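PDB 4QAN: uncharacterized protein from Ruminococcus gnavus, which is of unknown function but adopts a cystatin-like fold as a divergent member of the NTF2-like superfamily, and can bind a magnesium ion. Local coordinates for residues D53-Q58 against K169-K174; P77-T80 against Y85-P88; N209-M214 against K258-Y263; T269-F274 against E300-L305. All blocks are in the same frame, centred on the assembly; numbering follows the deposited sequence. Where two conformers were deposited one is given.

Contact 1: D53-Q58 against K169-K174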
loop_
_atom_site.group_PDB
_atom_site.type_symbol
_atom_site.label_atom_id
_atom_site.label_comp_id
_atom_site.label_asym_id
_atom_site.label_seq_id
_atom_site.Cartn_x
_atom_site.Cartn_y
_atom_site.Cartn_z
ATOM N N ASP A 53 -0.593 8.677 -6.185
ATOM C CA ASP A 53 0.747 9.060 -6.647
ATOM C C ASP A 53 1.232 10.361 -5.996
ATOM O O ASP A 53 2.409 10.515 -5.702
ATOM C CB ASP A 53 0.794 9.209 -8.171
ATOM C CG ASP A 53 0.576 7.902 -8.903
ATOM O OD1 ASP A 53 0.922 6.829 -8.372
ATOM O OD2 ASP A 53 0.056 7.955 -10.036
ATOM N N GLU A 54 0.319 11.293 -5.776
ATOM C CA GLU A 54 0.687 12.611 -5.281
ATOM C C GLU A 54 1.143 12.495 -3.824
ATOM O O GLU A 54 2.223 12.955 -3.479
ATOM C CB GLU A 54 -0.469 13.613 -5.437
ATOM C CG GLU A 54 -1.010 13.761 -6.858
ATOM C CD GLU A 54 -2.105 12.757 -7.210
ATOM O OE1 GLU A 54 -2.257 11.745 -6.487
ATOM O OE2 GLU A 54 -2.823 12.996 -8.211
ATOM N N THR A 55 0.348 11.843 -2.986
ATOM C CA THR A 55 0.750 11.595 -1.599
ATOM C C THR A 55 2.043 10.779 -1.559
ATOM O O THR A 55 2.983 11.131 -0.848
ATOM C CB THR A 55 -0.349 10.865 -0.809
ATOM O OG1 THR A 55 -1.545 11.656 -0.805
ATOM C CG2 THR A 55 0.082 10.593 0.629
ATOM N N ALA A 56 2.102 9.699 -2.331
ATOM C CA ALA A 56 3.276 8.816 -2.299
ATOM C C ALA A 56 4.595 9.559 -2.620
ATOM O O ALA A 56 5.612 9.314 -1.987
ATOM C CB ALA A 56 3.087 7.637 -3.242
ATOM N N LEU A 57 4.559 10.477 -3.576
ATOM C CA LEU A 57 5.752 11.241 -3.963
ATOM C C LEU A 57 6.046 12.493 -3.106
ATOM O O LEU A 57 7.189 12.959 -3.090
ATOM C CB LEU A 57 5.655 11.642 -5.434
ATOM C CG LEU A 57 5.589 10.463 -6.418
ATOM C CD1 LEU A 57 5.119 10.935 -7.793
ATOM C CD2 LEU A 57 6.933 9.763 -6.508
ATOM N N GLN A 58 5.048 12.993 -2.369
ATOM C CA GLN A 58 5.139 14.294 -1.682
ATOM C C GLN A 58 5.088 14.258 -0.149
ATOM O O GLN A 58 5.585 15.179 0.504
ATOM C CB GLN A 58 4.008 15.213 -2.161
ATOM C CG GLN A 58 3.944 15.413 -3.662
ATOM C CD GLN A 58 5.116 16.207 -4.164
ATOM O OE1 GLN A 58 5.198 17.413 -3.929
ATOM N NE2 GLN A 58 6.040 15.540 -4.850
ATOM N N LYS A 169 -7.538 16.129 -5.242
ATOM C CA LYS A 169 -7.901 14.737 -5.072
ATOM C C LYS A 169 -8.299 14.465 -3.629
ATOM O O LYS A 169 -8.026 15.257 -2.731
ATOM C CB LYS A 169 -6.754 13.823 -5.509
ATOM C CG LYS A 169 -6.589 13.754 -7.023
ATOM C CD LYS A 169 -6.087 12.400 -7.464
ATOM C CE LYS A 169 -5.862 12.365 -8.958
ATOM N NZ LYS A 169 -5.073 11.155 -9.295
ATOM N N ILE A 170 -8.969 13.343 -3.411
ATOM C CA ILE A 170 -9.338 12.955 -2.063
ATOM C C ILE A 170 -8.163 12.243 -1.415
ATOM O O ILE A 170 -7.746 11.210 -1.904
ATOM C CB ILE A 170 -10.530 11.992 -2.065
ATOM C CG1 ILE A 170 -11.743 12.649 -2.728
ATOM C CG2 ILE A 170 -10.840 11.529 -0.646
ATOM C CD1 ILE A 170 -12.108 14.009 -2.178
ATOM N N HIS A 171 -7.637 12.803 -0.326
ATOM C CA HIS A 171 -6.601 12.133 0.466
ATOM C C HIS A 171 -7.196 11.058 1.360
ATOM O O HIS A 171 -6.568 10.015 1.604
ATOM C CB HIS A 171 -5.850 13.129 1.354
ATOM C CG HIS A 171 -4.870 12.472 2.270
ATOM N ND1 HIS A 171 -3.746 11.825 1.805
ATOM C CD2 HIS A 171 -4.872 12.310 3.611
ATOM C CE1 HIS A 171 -3.082 11.312 2.823
ATOM N NE2 HIS A 171 -3.745 11.592 3.931
ATOM N N SER A 172 -8.381 11.326 1.898
ATOM C CA SER A 172 -9.055 10.358 2.750
ATOM C C SER A 172 -10.556 10.489 2.661
ATOM O O SER A 172 -11.079 11.596 2.542
ATOM C CB SER A 172 -8.605 10.515 4.197
ATOM O OG SER A 172 -9.083 9.453 5.003
ATOM N N LEU A 173 -11.235 9.347 2.704
ATOM C CA LEU A 173 -12.702 9.276 2.689
ATOM C C LEU A 173 -13.263 9.361 4.107
ATOM O O LEU A 173 -14.471 9.255 4.312
ATOM C CB LEU A 173 -13.167 7.962 2.045
ATOM C CG LEU A 173 -13.244 7.954 0.519
ATOM C CD1 LEU A 173 -11.864 7.852 -0.129
ATOM C CD2 LEU A 173 -14.138 6.807 0.079
ATOM N N LYS A 174 -12.353 9.487 5.070
ATOM C CA LYS A 174 -12.671 9.701 6.465
ATOM C C LYS A 174 -11.783 10.822 7.013
ATOM O O LYS A 174 -10.657 11.030 6.560
ATOM C CB LYS A 174 -12.464 8.405 7.238
ATOM C CG LYS A 174 -13.326 7.277 6.699
ATOM C CD LYS A 174 -13.414 6.111 7.668
ATOM C CE LYS A 174 -12.141 5.298 7.703
ATOM N NZ LYS A 174 -12.107 4.445 8.916
HETATM O O HOH W 1 -2.946 9.403 -7.696
#
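The amino group of Lys-169 is held from several sides. Its NZ forms a salt bridge to Glu-54 OE2 at 3.1 Å, though as a hydrogen bond this one is weak, and it makes a further weak bond to the backbone O of Arg-48. A water ties the same corner together: it donates to Glu-54 OE1 at 2.7 Å, accepts from the backbone N of Asp-53 at 2.9 Å, and accepts weakly from Lys-169 NZ. Both carboxylate oxygens of Glu-54 are therefore engaged. The Glu-54 chain folds over at chi2 (87°), which swings its carboxylate across the end of the lysine, the two side chains meeting at about a right angle. A methionine in place of Lys-169 would probably leave Glu-54 OE2 without its countercharge and the water short of a donor.

Deeper in, the imidazole of His-171 turns its edge to Thr-55, and its ND1 donates a weak bond to Thr-55 OG1 at 3.4 Å. That hydroxyl has its stronger partner just ahead of its helix, the backbone O of Ala-51. The methyl CG2 of Thr-55 reaches His-171 CE1 at 3.9 Å. His-171 and Ser-172 sit opposite the single Thr-160 of the neighbouring strand, a classic beta bulge, and here the short helix 52-58 joins the antiparallel sheet of this cystatin-like protein.

Contact 2: P77-T80 against Y85-P88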
loop_
_atom_site.group_PDB
_atom_site.type_symbol
_atom_site.label_atom_id
_atom_site.label_comp_id
_atom_site.label_asym_id
_atom_site.label_seq_id
_atom_site.Cartn_x
_atom_site.Cartn_y
_atom_site.Cartn_z
ATOM N N PRO A 77 3.103 3.226 5.115
ATOM C CA PRO A 77 3.699 2.937 3.797
ATOM C C PRO A 77 5.145 3.421 3.662
ATOM O O PRO A 77 5.556 4.353 4.351
ATOM C CB PRO A 77 2.798 3.705 2.804
ATOM C CG PRO A 77 1.507 3.913 3.517
ATOM C CD PRO A 77 1.833 3.974 4.995
ATOM N N ALA A 78 5.898 2.783 2.775
ATOM C CA ALA A 78 7.332 3.059 2.613
ATOM C C ALA A 78 7.567 4.508 2.227
ATOM O O ALA A 78 6.684 5.113 1.610
ATOM C CB ALA A 78 7.928 2.129 1.559
ATOM N N PRO A 79 8.754 5.067 2.578
ATOM C CA PRO A 79 9.100 6.470 2.364
ATOM C C PRO A 79 9.533 6.831 0.919
ATOM O O PRO A 79 10.670 7.260 0.668
ATOM C CB PRO A 79 10.236 6.692 3.369
ATOM C CG PRO A 79 10.913 5.375 3.430
ATOM C CD PRO A 79 9.792 4.380 3.375
ATOM N N THR A 80 8.592 6.682 -0.006
ATOM C CA THR A 80 8.841 6.904 -1.419
ATOM C C THR A 80 9.165 8.366 -1.716
ATOM O O THR A 80 9.929 8.652 -2.626
ATOM C CB THR A 80 7.645 6.437 -2.270
ATOM O OG1 THR A 80 7.654 5.010 -2.330
ATOM C CG2 THR A 80 7.693 6.987 -3.683
ATOM N N TYR A 85 12.959 4.550 -4.991
ATOM C CA TYR A 85 13.085 3.081 -4.909
ATOM C C TYR A 85 11.836 2.375 -4.338
ATOM O O TYR A 85 11.426 1.338 -4.837
ATOM C CB TYR A 85 14.298 2.736 -4.034
ATOM C CG TYR A 85 14.521 1.257 -3.773
ATOM C CD1 TYR A 85 13.860 0.595 -2.739
ATOM C CD2 TYR A 85 15.430 0.536 -4.527
ATOM C CE1 TYR A 85 14.089 -0.755 -2.488
ATOM C CE2 TYR A 85 15.658 -0.803 -4.293
ATOM C CZ TYR A 85 14.992 -1.453 -3.281
ATOM O OH TYR A 85 15.230 -2.793 -3.066
ATOM N N TYR A 86 11.241 2.940 -3.293
ATOM C CA TYR A 86 10.111 2.309 -2.618
ATOM C C TYR A 86 8.753 2.384 -3.322
ATOM O O TYR A 86 7.784 1.781 -2.831
ATOM C CB TYR A 86 9.962 2.904 -1.219
ATOM C CG TYR A 86 11.062 2.514 -0.260
ATOM C CD1 TYR A 86 11.272 1.191 0.076
ATOM C CD2 TYR A 86 11.864 3.478 0.353
ATOM C CE1 TYR A 86 12.257 0.826 0.973
ATOM C CE2 TYR A 86 12.838 3.116 1.263
ATOM C CZ TYR A 86 13.029 1.787 1.563
ATOM O OH TYR A 86 14.002 1.407 2.466
ATOM N N PHE A 87 8.675 3.080 -4.459
ATOM C CA PHE A 87 7.389 3.486 -5.030
ATOM C C PHE A 87 6.375 2.352 -5.159
ATOM O O PHE A 87 5.248 2.475 -4.699
ATOM C CB PHE A 87 7.574 4.229 -6.376
ATOM C CG PHE A 87 6.270 4.587 -7.061
ATOM C CD1 PHE A 87 5.627 5.794 -6.797
ATOM C CD2 PHE A 87 5.674 3.704 -7.957
ATOM C CE1 PHE A 87 4.415 6.110 -7.410
ATOM C CE2 PHE A 87 4.468 4.017 -8.580
ATOM C CZ PHE A 87 3.838 5.220 -8.305
ATOM N N PRO A 88 6.753 1.239 -5.793
ATOM C CA PRO A 88 5.710 0.211 -5.899
ATOM C C PRO A 88 5.159 -0.280 -4.549
ATOM O O PRO A 88 3.982 -0.669 -4.475
ATOM C CB PRO A 88 6.418 -0.922 -6.649
ATOM C CG PRO A 88 7.546 -0.235 -7.400
ATOM C CD PRO A 88 8.001 0.852 -6.472
#
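The chain doubles back between residues 77-80 and 85-88, bringing the CA atoms of Thr-80 and Tyr-86 to 4.9 Å just where a short 3-10 segment leads into helix 87-108. Pro-79 sits at the centre of an inverse gamma turn, closed by a weak bond from Thr-80 N to Ala-78 O, and this bend presents three consecutive side chains to Tyr-86 and Phe-87.

Ala-78 puts its methyl against the root of the tyrosine, CB to Tyr-86 CB at 3.5 Å. Pro-79 comes over one face of the ring: its CD stands 4.2 Å from the ring centroid of Tyr-86 and 28° off the normal, a CH-pi contact displaced from the centre, while Pro-79 CG lies 3.7 Å from Tyr-86 CE2. The ring's hydroxyl is bonded to the backbone O of Leu-297, fixing the far end of the side chain, and Tyr-85 CD1 also lies against a face of it.

This is a tight turn packed on the start of the long helix 87-108, which runs on towards the sheet domain of residues 116-172. Thr-80 sits right against the entry to that helix. Its OG1 lies 3.0 Å from Phe-87 N, but the angle is too poor for a bond; the hydroxyl is paired instead with OG1 of Thr-90, which also bonds Ala-78 O. With chi1 at -75°, OG1 stands anti to the carbonyl carbon of Thr-80, which puts the other branch, CG2, anti to the backbone N and against the edge of the Phe-87 ring, 3.9 Å from CD1.

Contact 3: N209-M214 against K258-Y263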
loop_
_atom_site.group_PDB
_atom_site.type_symbol
_atom_site.label_atom_id
_atom_site.label_comp_id
_atom_site.label_asym_id
_atom_site.label_seq_id
_atom_site.Cartn_x
_atom_site.Cartn_y
_atom_site.Cartn_z
ATOM N N ASN A 209 -4.143 5.458 -11.784
ATOM C CA ASN A 209 -3.123 5.741 -10.783
ATOM C C ASN A 209 -2.858 4.596 -9.838
ATOM O O ASN A 209 -2.466 4.823 -8.697
ATOM C CB ASN A 209 -3.576 6.945 -9.964
ATOM C CG ASN A 209 -4.881 6.683 -9.243
ATOM O OD1 ASN A 209 -5.632 5.773 -9.609
ATOM N ND2 ASN A 209 -5.148 7.459 -8.206
ATOM N N TYR A 210 -3.113 3.374 -10.296
ATOM C CA TYR A 210 -2.817 2.165 -9.529
ATOM C C TYR A 210 -2.365 1.067 -10.484
ATOM O O TYR A 210 -2.540 1.189 -11.688
ATOM C CB TYR A 210 -4.056 1.728 -8.739
ATOM C CG TYR A 210 -5.249 1.282 -9.572
ATOM C CD1 TYR A 210 -6.145 2.199 -10.095
ATOM C CD2 TYR A 210 -5.477 -0.060 -9.822
ATOM C CE1 TYR A 210 -7.239 1.789 -10.854
ATOM C CE2 TYR A 210 -6.554 -0.481 -10.580
ATOM C CZ TYR A 210 -7.427 0.452 -11.098
ATOM O OH TYR A 210 -8.491 0.027 -11.830
ATOM N N PHE A 211 -1.799 -0.014 -9.955
ATOM C CA PHE A 211 -1.382 -1.126 -10.784
ATOM C C PHE A 211 -1.742 -2.452 -10.124
ATOM O O PHE A 211 -1.863 -2.534 -8.893
ATOM C CB PHE A 211 0.130 -1.054 -11.034
ATOM C CG PHE A 211 0.951 -1.359 -9.822
ATOM C CD1 PHE A 211 1.307 -0.357 -8.942
ATOM C CD2 PHE A 211 1.345 -2.657 -9.548
ATOM C CE1 PHE A 211 2.052 -0.644 -7.810
ATOM C CE2 PHE A 211 2.096 -2.945 -8.431
ATOM C CZ PHE A 211 2.442 -1.935 -7.550
ATOM N N GLN A 212 -1.934 -3.466 -10.972
ATOM C CA GLN A 212 -2.144 -4.850 -10.543
ATOM C C GLN A 212 -1.037 -5.675 -11.237
ATOM O O GLN A 212 -0.991 -5.753 -12.460
ATOM C CB GLN A 212 -3.572 -5.341 -10.918
ATOM C CG GLN A 212 -4.073 -6.562 -10.124
ATOM C CD GLN A 212 -5.557 -6.899 -10.345
ATOM O OE1 GLN A 212 -6.445 -6.105 -10.036
ATOM N NE2 GLN A 212 -5.825 -8.099 -10.866
ATOM N N ALA A 213 -0.127 -6.251 -10.457
ATOM C CA ALA A 213 0.959 -7.032 -11.041
ATOM C C ALA A 213 0.384 -8.351 -11.565
ATOM O O ALA A 213 -0.654 -8.806 -11.078
ATOM C CB ALA A 213 2.039 -7.275 -10.012
HETATM N N MSE A 214 1.027 -8.910 -12.589
HETATM C CA MSE A 214 0.638 -10.209 -13.121
HETATM C C MSE A 214 1.460 -11.274 -12.453
HETATM O O MSE A 214 2.514 -10.992 -11.907
HETATM C CB MSE A 214 0.856 -10.242 -14.625
HETATM C CG MSE A 214 2.320 -10.421 -14.998
HETATM SE SE MSE A 214 2.463 -10.464 -16.954
HETATM C CE MSE A 214 4.353 -11.027 -16.994
ATOM N N LYS A 258 -5.818 -5.909 -2.604
ATOM C CA LYS A 258 -5.592 -5.869 -1.173
ATOM C C LYS A 258 -4.463 -6.855 -0.796
ATOM O O LYS A 258 -3.587 -6.521 -0.007
ATOM C CB LYS A 258 -6.885 -6.160 -0.403
ATOM C CG LYS A 258 -7.920 -5.047 -0.533
ATOM C CD LYS A 258 -9.084 -5.212 0.434
ATOM C CE LYS A 258 -9.701 -6.592 0.332
ATOM N NZ LYS A 258 -10.940 -6.668 1.137
ATOM N N LYS A 259 -4.496 -8.042 -1.398
ATOM C CA LYS A 259 -3.421 -9.048 -1.253
ATOM C C LYS A 259 -2.066 -8.490 -1.683
ATOM O O LYS A 259 -1.067 -8.735 -1.029
ATOM C CB LYS A 259 -3.735 -10.275 -2.124
ATOM C CG LYS A 259 -3.436 -11.622 -1.487
ATOM C CD LYS A 259 -4.243 -12.759 -2.137
ATOM C CE LYS A 259 -5.746 -12.455 -2.248
ATOM N NZ LYS A 259 -6.643 -13.651 -2.374
ATOM N N GLN A 260 -2.058 -7.745 -2.790
ATOM C CA GLN A 260 -0.848 -7.098 -3.302
ATOM C C GLN A 260 -0.328 -6.078 -2.291
ATOM O O GLN A 260 0.876 -6.010 -2.019
ATOM C CB GLN A 260 -1.137 -6.432 -4.660
ATOM C CG GLN A 260 -0.006 -5.595 -5.238
ATOM C CD GLN A 260 -0.330 -5.029 -6.617
ATOM O OE1 GLN A 260 -0.099 -5.675 -7.631
ATOM N NE2 GLN A 260 -0.850 -3.816 -6.656
ATOM N N GLY A 261 -1.254 -5.294 -1.743
ATOM C CA GLY A 261 -0.996 -4.417 -0.602
ATOM C C GLY A 261 -0.375 -5.124 0.584
ATOM O O GLY A 261 0.575 -4.619 1.156
ATOM N N GLU A 262 -0.907 -6.282 0.951
ATOM C CA GLU A 262 -0.355 -7.086 2.062
ATOM C C GLU A 262 1.056 -7.596 1.762
ATOM O O GLU A 262 1.932 -7.592 2.629
ATOM C CB GLU A 262 -1.224 -8.327 2.352
ATOM C CG GLU A 262 -2.580 -8.066 2.959
ATOM C CD GLU A 262 -2.514 -7.725 4.440
ATOM O OE1 GLU A 262 -1.397 -7.510 4.973
ATOM O OE2 GLU A 262 -3.592 -7.670 5.076
ATOM N N TYR A 263 1.274 -8.082 0.547
ATOM C CA TYR A 263 2.592 -8.640 0.251
ATOM C C TYR A 263 3.628 -7.512 0.240
ATOM O O TYR A 263 4.738 -7.689 0.731
ATOM C CB TYR A 263 2.610 -9.445 -1.049
ATOM C CG TYR A 263 3.914 -10.193 -1.248
ATOM C CD1 TYR A 263 4.189 -11.356 -0.527
ATOM C CD2 TYR A 263 4.882 -9.730 -2.146
ATOM C CE1 TYR A 263 5.383 -12.037 -0.691
ATOM C CE2 TYR A 263 6.077 -10.408 -2.328
ATOM C CZ TYR A 263 6.325 -11.562 -1.593
ATOM O OH TYR A 263 7.500 -12.258 -1.769
#
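Two hydrogen bonds carry this contact, both made by the side-chain amide of Gln-260. Its NE2 donates to Phe-211 O at 2.8 Å, nearly straight at 165°; the acceptor lies in the plane of the amide, while the donor is tilted from the plane of the Phe-211 carbonyl. In return Ala-213 N donates to Gln-260 OE1 at 2.9 Å, in the plane of that amide carbonyl. The glutamine thus pairs with one backbone acceptor and one backbone donor flanking Gln-212. Its chain is extended, CG anti to the backbone N (chi1 174°), which carries the amide out from the helix to the loop backbone.

The rest is van der Waals packing of the amide. Gln-260 NE2 rides over one face of the Phe-211 ring, offset toward the rim and 3.5 Å from CE2, with ring and amide planes 31° apart, and Ala-213 CB touches Gln-260 OE1 at 3.6 Å. Replacing Gln-260 by a leucine would probably leave Phe-211 O and Ala-213 N without these partners.

Loop 209-214 is thereby clasped to helix 254-275, with Gln-260 also touching Ala-92 on helix 87-108 and the Phe-211 ring packed against helices 87-108 and 237-242.

Contact 4: T269-F274 against E300-L305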
loop_
_atom_site.group_PDB
_atom_site.type_symbol
_atom_site.label_atom_id
_atom_site.label_comp_id
_atom_site.label_asym_id
_atom_site.label_seq_id
_atom_site.Cartn_x
_atom_site.Cartn_y
_atom_site.Cartn_z
ATOM N N THR A 269 8.590 -4.972 5.199
ATOM C CA THR A 269 8.937 -5.391 6.515
ATOM C C THR A 269 10.283 -6.119 6.494
ATOM O O THR A 269 11.119 -5.923 7.378
ATOM C CB THR A 269 7.792 -6.231 7.101
ATOM O OG1 THR A 269 6.634 -5.392 7.221
ATOM C CG2 THR A 269 8.163 -6.796 8.461
HETATM N N MSE A 270 10.489 -6.927 5.461
HETATM C CA MSE A 270 11.734 -7.657 5.272
HETATM C C MSE A 270 12.869 -6.678 5.050
HETATM O O MSE A 270 13.903 -6.773 5.695
HETATM C CB MSE A 270 11.590 -8.654 4.119
HETATM C CG MSE A 270 12.920 -9.382 3.933
HETATM SE SE MSE A 270 12.919 -10.702 2.488
HETATM C CE MSE A 270 13.229 -9.461 0.988
ATOM N N LEU A 271 12.688 -5.719 4.151
ATOM C CA LEU A 271 13.720 -4.717 3.911
ATOM C C LEU A 271 14.047 -3.936 5.192
ATOM O O LEU A 271 15.225 -3.651 5.463
ATOM C CB LEU A 271 13.303 -3.747 2.800
ATOM C CG LEU A 271 12.907 -4.369 1.462
ATOM C CD1 LEU A 271 12.430 -3.288 0.521
ATOM C CD2 LEU A 271 14.046 -5.165 0.839
ATOM N N TYR A 272 13.021 -3.601 5.985
ATOM C CA TYR A 272 13.242 -2.863 7.231
ATOM C C TYR A 272 14.067 -3.730 8.178
ATOM O O TYR A 272 14.882 -3.217 8.955
ATOM C CB TYR A 272 11.913 -2.454 7.879
ATOM C CG TYR A 272 11.194 -1.260 7.239
ATOM C CD1 TYR A 272 11.592 -0.721 6.005
ATOM C CD2 TYR A 272 10.115 -0.676 7.879
ATOM C CE1 TYR A 272 10.923 0.356 5.455
ATOM C CE2 TYR A 272 9.429 0.388 7.323
ATOM C CZ TYR A 272 9.837 0.900 6.121
ATOM O OH TYR A 272 9.153 1.965 5.603
ATOM N N GLY A 273 13.884 -5.044 8.096
ATOM C CA GLY A 273 14.689 -5.978 8.897
ATOM C C GLY A 273 16.182 -5.870 8.602
ATOM O O GLY A 273 17.010 -5.864 9.524
ATOM N N PHE A 274 16.533 -5.798 7.318
ATOM C CA PHE A 274 17.944 -5.656 6.911
ATOM C C PHE A 274 18.458 -4.255 7.247
ATOM O O PHE A 274 19.618 -4.080 7.590
ATOM C CB PHE A 274 18.137 -5.914 5.410
ATOM C CG PHE A 274 17.871 -7.331 4.989
ATOM C CD1 PHE A 274 18.666 -8.368 5.439
ATOM C CD2 PHE A 274 16.844 -7.624 4.097
ATOM C CE1 PHE A 274 18.424 -9.669 5.038
ATOM C CE2 PHE A 274 16.594 -8.930 3.698
ATOM C CZ PHE A 274 17.394 -9.951 4.165
ATOM N N GLU A 300 19.648 2.594 -0.802
ATOM C CA GLU A 300 20.721 2.570 -1.805
ATOM C C GLU A 300 21.658 1.367 -1.667
ATOM O O GLU A 300 22.348 1.019 -2.630
ATOM C CB GLU A 300 21.555 3.854 -1.751
ATOM C CG GLU A 300 22.449 3.922 -0.522
ATOM C CD GLU A 300 23.174 5.245 -0.341
ATOM O OE1 GLU A 300 23.279 6.036 -1.306
ATOM O OE2 GLU A 300 23.650 5.477 0.793
ATOM N N TYR A 301 21.706 0.745 -0.485
ATOM C CA TYR A 301 22.596 -0.397 -0.251
ATOM C C TYR A 301 21.948 -1.764 -0.487
ATOM O O TYR A 301 22.606 -2.810 -0.318
ATOM C CB TYR A 301 23.182 -0.329 1.149
ATOM C CG TYR A 301 24.029 0.892 1.386
ATOM C CD1 TYR A 301 25.217 1.073 0.688
ATOM C CD2 TYR A 301 23.656 1.863 2.309
ATOM C CE1 TYR A 301 26.010 2.187 0.894
ATOM C CE2 TYR A 301 24.453 2.981 2.532
ATOM C CZ TYR A 301 25.629 3.135 1.818
ATOM O OH TYR A 301 26.443 4.233 2.014
HETATM N N MSE A 302 20.676 -1.757 -0.892
HETATM C CA MSE A 302 19.985 -2.971 -1.308
HETATM C C MSE A 302 20.657 -3.618 -2.505
HETATM O O MSE A 302 20.480 -4.812 -2.755
HETATM C CB MSE A 302 18.507 -2.693 -1.628
HETATM C CG MSE A 302 17.710 -2.355 -0.379
HETATM SE SE MSE A 302 17.657 -3.933 0.810
HETATM C CE MSE A 302 17.531 -2.892 2.460
ATOM N N VAL A 303 21.440 -2.853 -3.254
ATOM C CA VAL A 303 22.203 -3.429 -4.347
ATOM C C VAL A 303 23.264 -4.423 -3.832
ATOM O O VAL A 303 23.787 -5.226 -4.594
ATOM C CB VAL A 303 22.836 -2.339 -5.216
ATOM C CG1 VAL A 303 23.959 -1.633 -4.491
ATOM C CG2 VAL A 303 23.350 -2.941 -6.507
ATOM N N TYR A 304 23.579 -4.361 -2.546
ATOM C CA TYR A 304 24.499 -5.316 -1.933
ATOM C C TYR A 304 23.791 -6.255 -0.978
ATOM O O TYR A 304 24.409 -6.816 -0.082
ATOM C CB TYR A 304 25.645 -4.578 -1.237
ATOM C CG TYR A 304 26.440 -3.732 -2.202
ATOM C CD1 TYR A 304 27.059 -4.315 -3.314
ATOM C CD2 TYR A 304 26.581 -2.358 -2.014
ATOM C CE1 TYR A 304 27.779 -3.556 -4.208
ATOM C CE2 TYR A 304 27.313 -1.592 -2.904
ATOM C CZ TYR A 304 27.905 -2.199 -3.998
ATOM O OH TYR A 304 28.628 -1.456 -4.895
ATOM N N LEU A 305 22.495 -6.449 -1.180
ATOM C CA LEU A 305 21.827 -7.561 -0.551
ATOM C C LEU A 305 22.058 -8.767 -1.444
ATOM O O LEU A 305 21.527 -8.826 -2.553
ATOM C CB LEU A 305 20.342 -7.305 -0.387
ATOM C CG LEU A 305 19.589 -8.493 0.194
ATOM C CD1 LEU A 305 19.944 -8.637 1.653
ATOM C CD2 LEU A 305 18.103 -8.309 0.007
#
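The tight centre of this contact is Leu-305 on the ring of Phe-274. Methyl CD1 stands squarely over one face, 3.7 Å from the Phe-274 ring centroid and only 7° off its normal, a well-centred CH-pi contact that brings all six ring carbons to similar distances. The second methyl of Leu-305, CD2, reaches the rim at Phe-274 CE2, 4.0 Å away. With CG anti to the backbone N (chi1 176°), the leucine extends from its strand towards the helix and meets the phenylalanine at about a right angle. Tyr-329 and Tyr-336 add edge-to-face contacts to the same ring.

Helix 254-275 packs here against the start of strand 305-314, in the mixed sheet of the C-terminal part of the chain. The short 3-10 segment 302-303 delivers a further side chain to the helix before the strand begins.

That side chain, the selenomethionine Met-302, packs as closely: bent at chi2 (-65°), it brings SE to 3.8 Å from Leu-271 CD2, and its CE lies 3.9 Å from Leu-271 O. Only toward Phe-274 is it loose, CE standing 4.3 Å from Phe-274 CB. On the solvent side of the loop, Tyr-301, Val-303 and Tyr-304 are exposed and stay clear of the helix.

How the contacts relate
From the N terminus, helix 52-58 opens contact 1, which closes only at strand 167-172 and so spans most of the first antiparallel sheet. Contact 2, a short local turn at the head of helix 87-108, lies within that span. Contacts 3 and 4 follow in series without crossing, tying helix 254-275 first to loop 209-214 and then, farther along, to the run into strand 305-314. Contact 2 is the hub in space. Phe-87 and Thr-80 touch helix 52-58 of contact 1, Pro-88 touches Phe-211 of contact 3, and Pro-79 touches Tyr-272 of contact 4. Contact 1 also meets contact 3 through Asn-209, whereas contacts 1 and 4 stay about 11 Å apart at their nearest atoms.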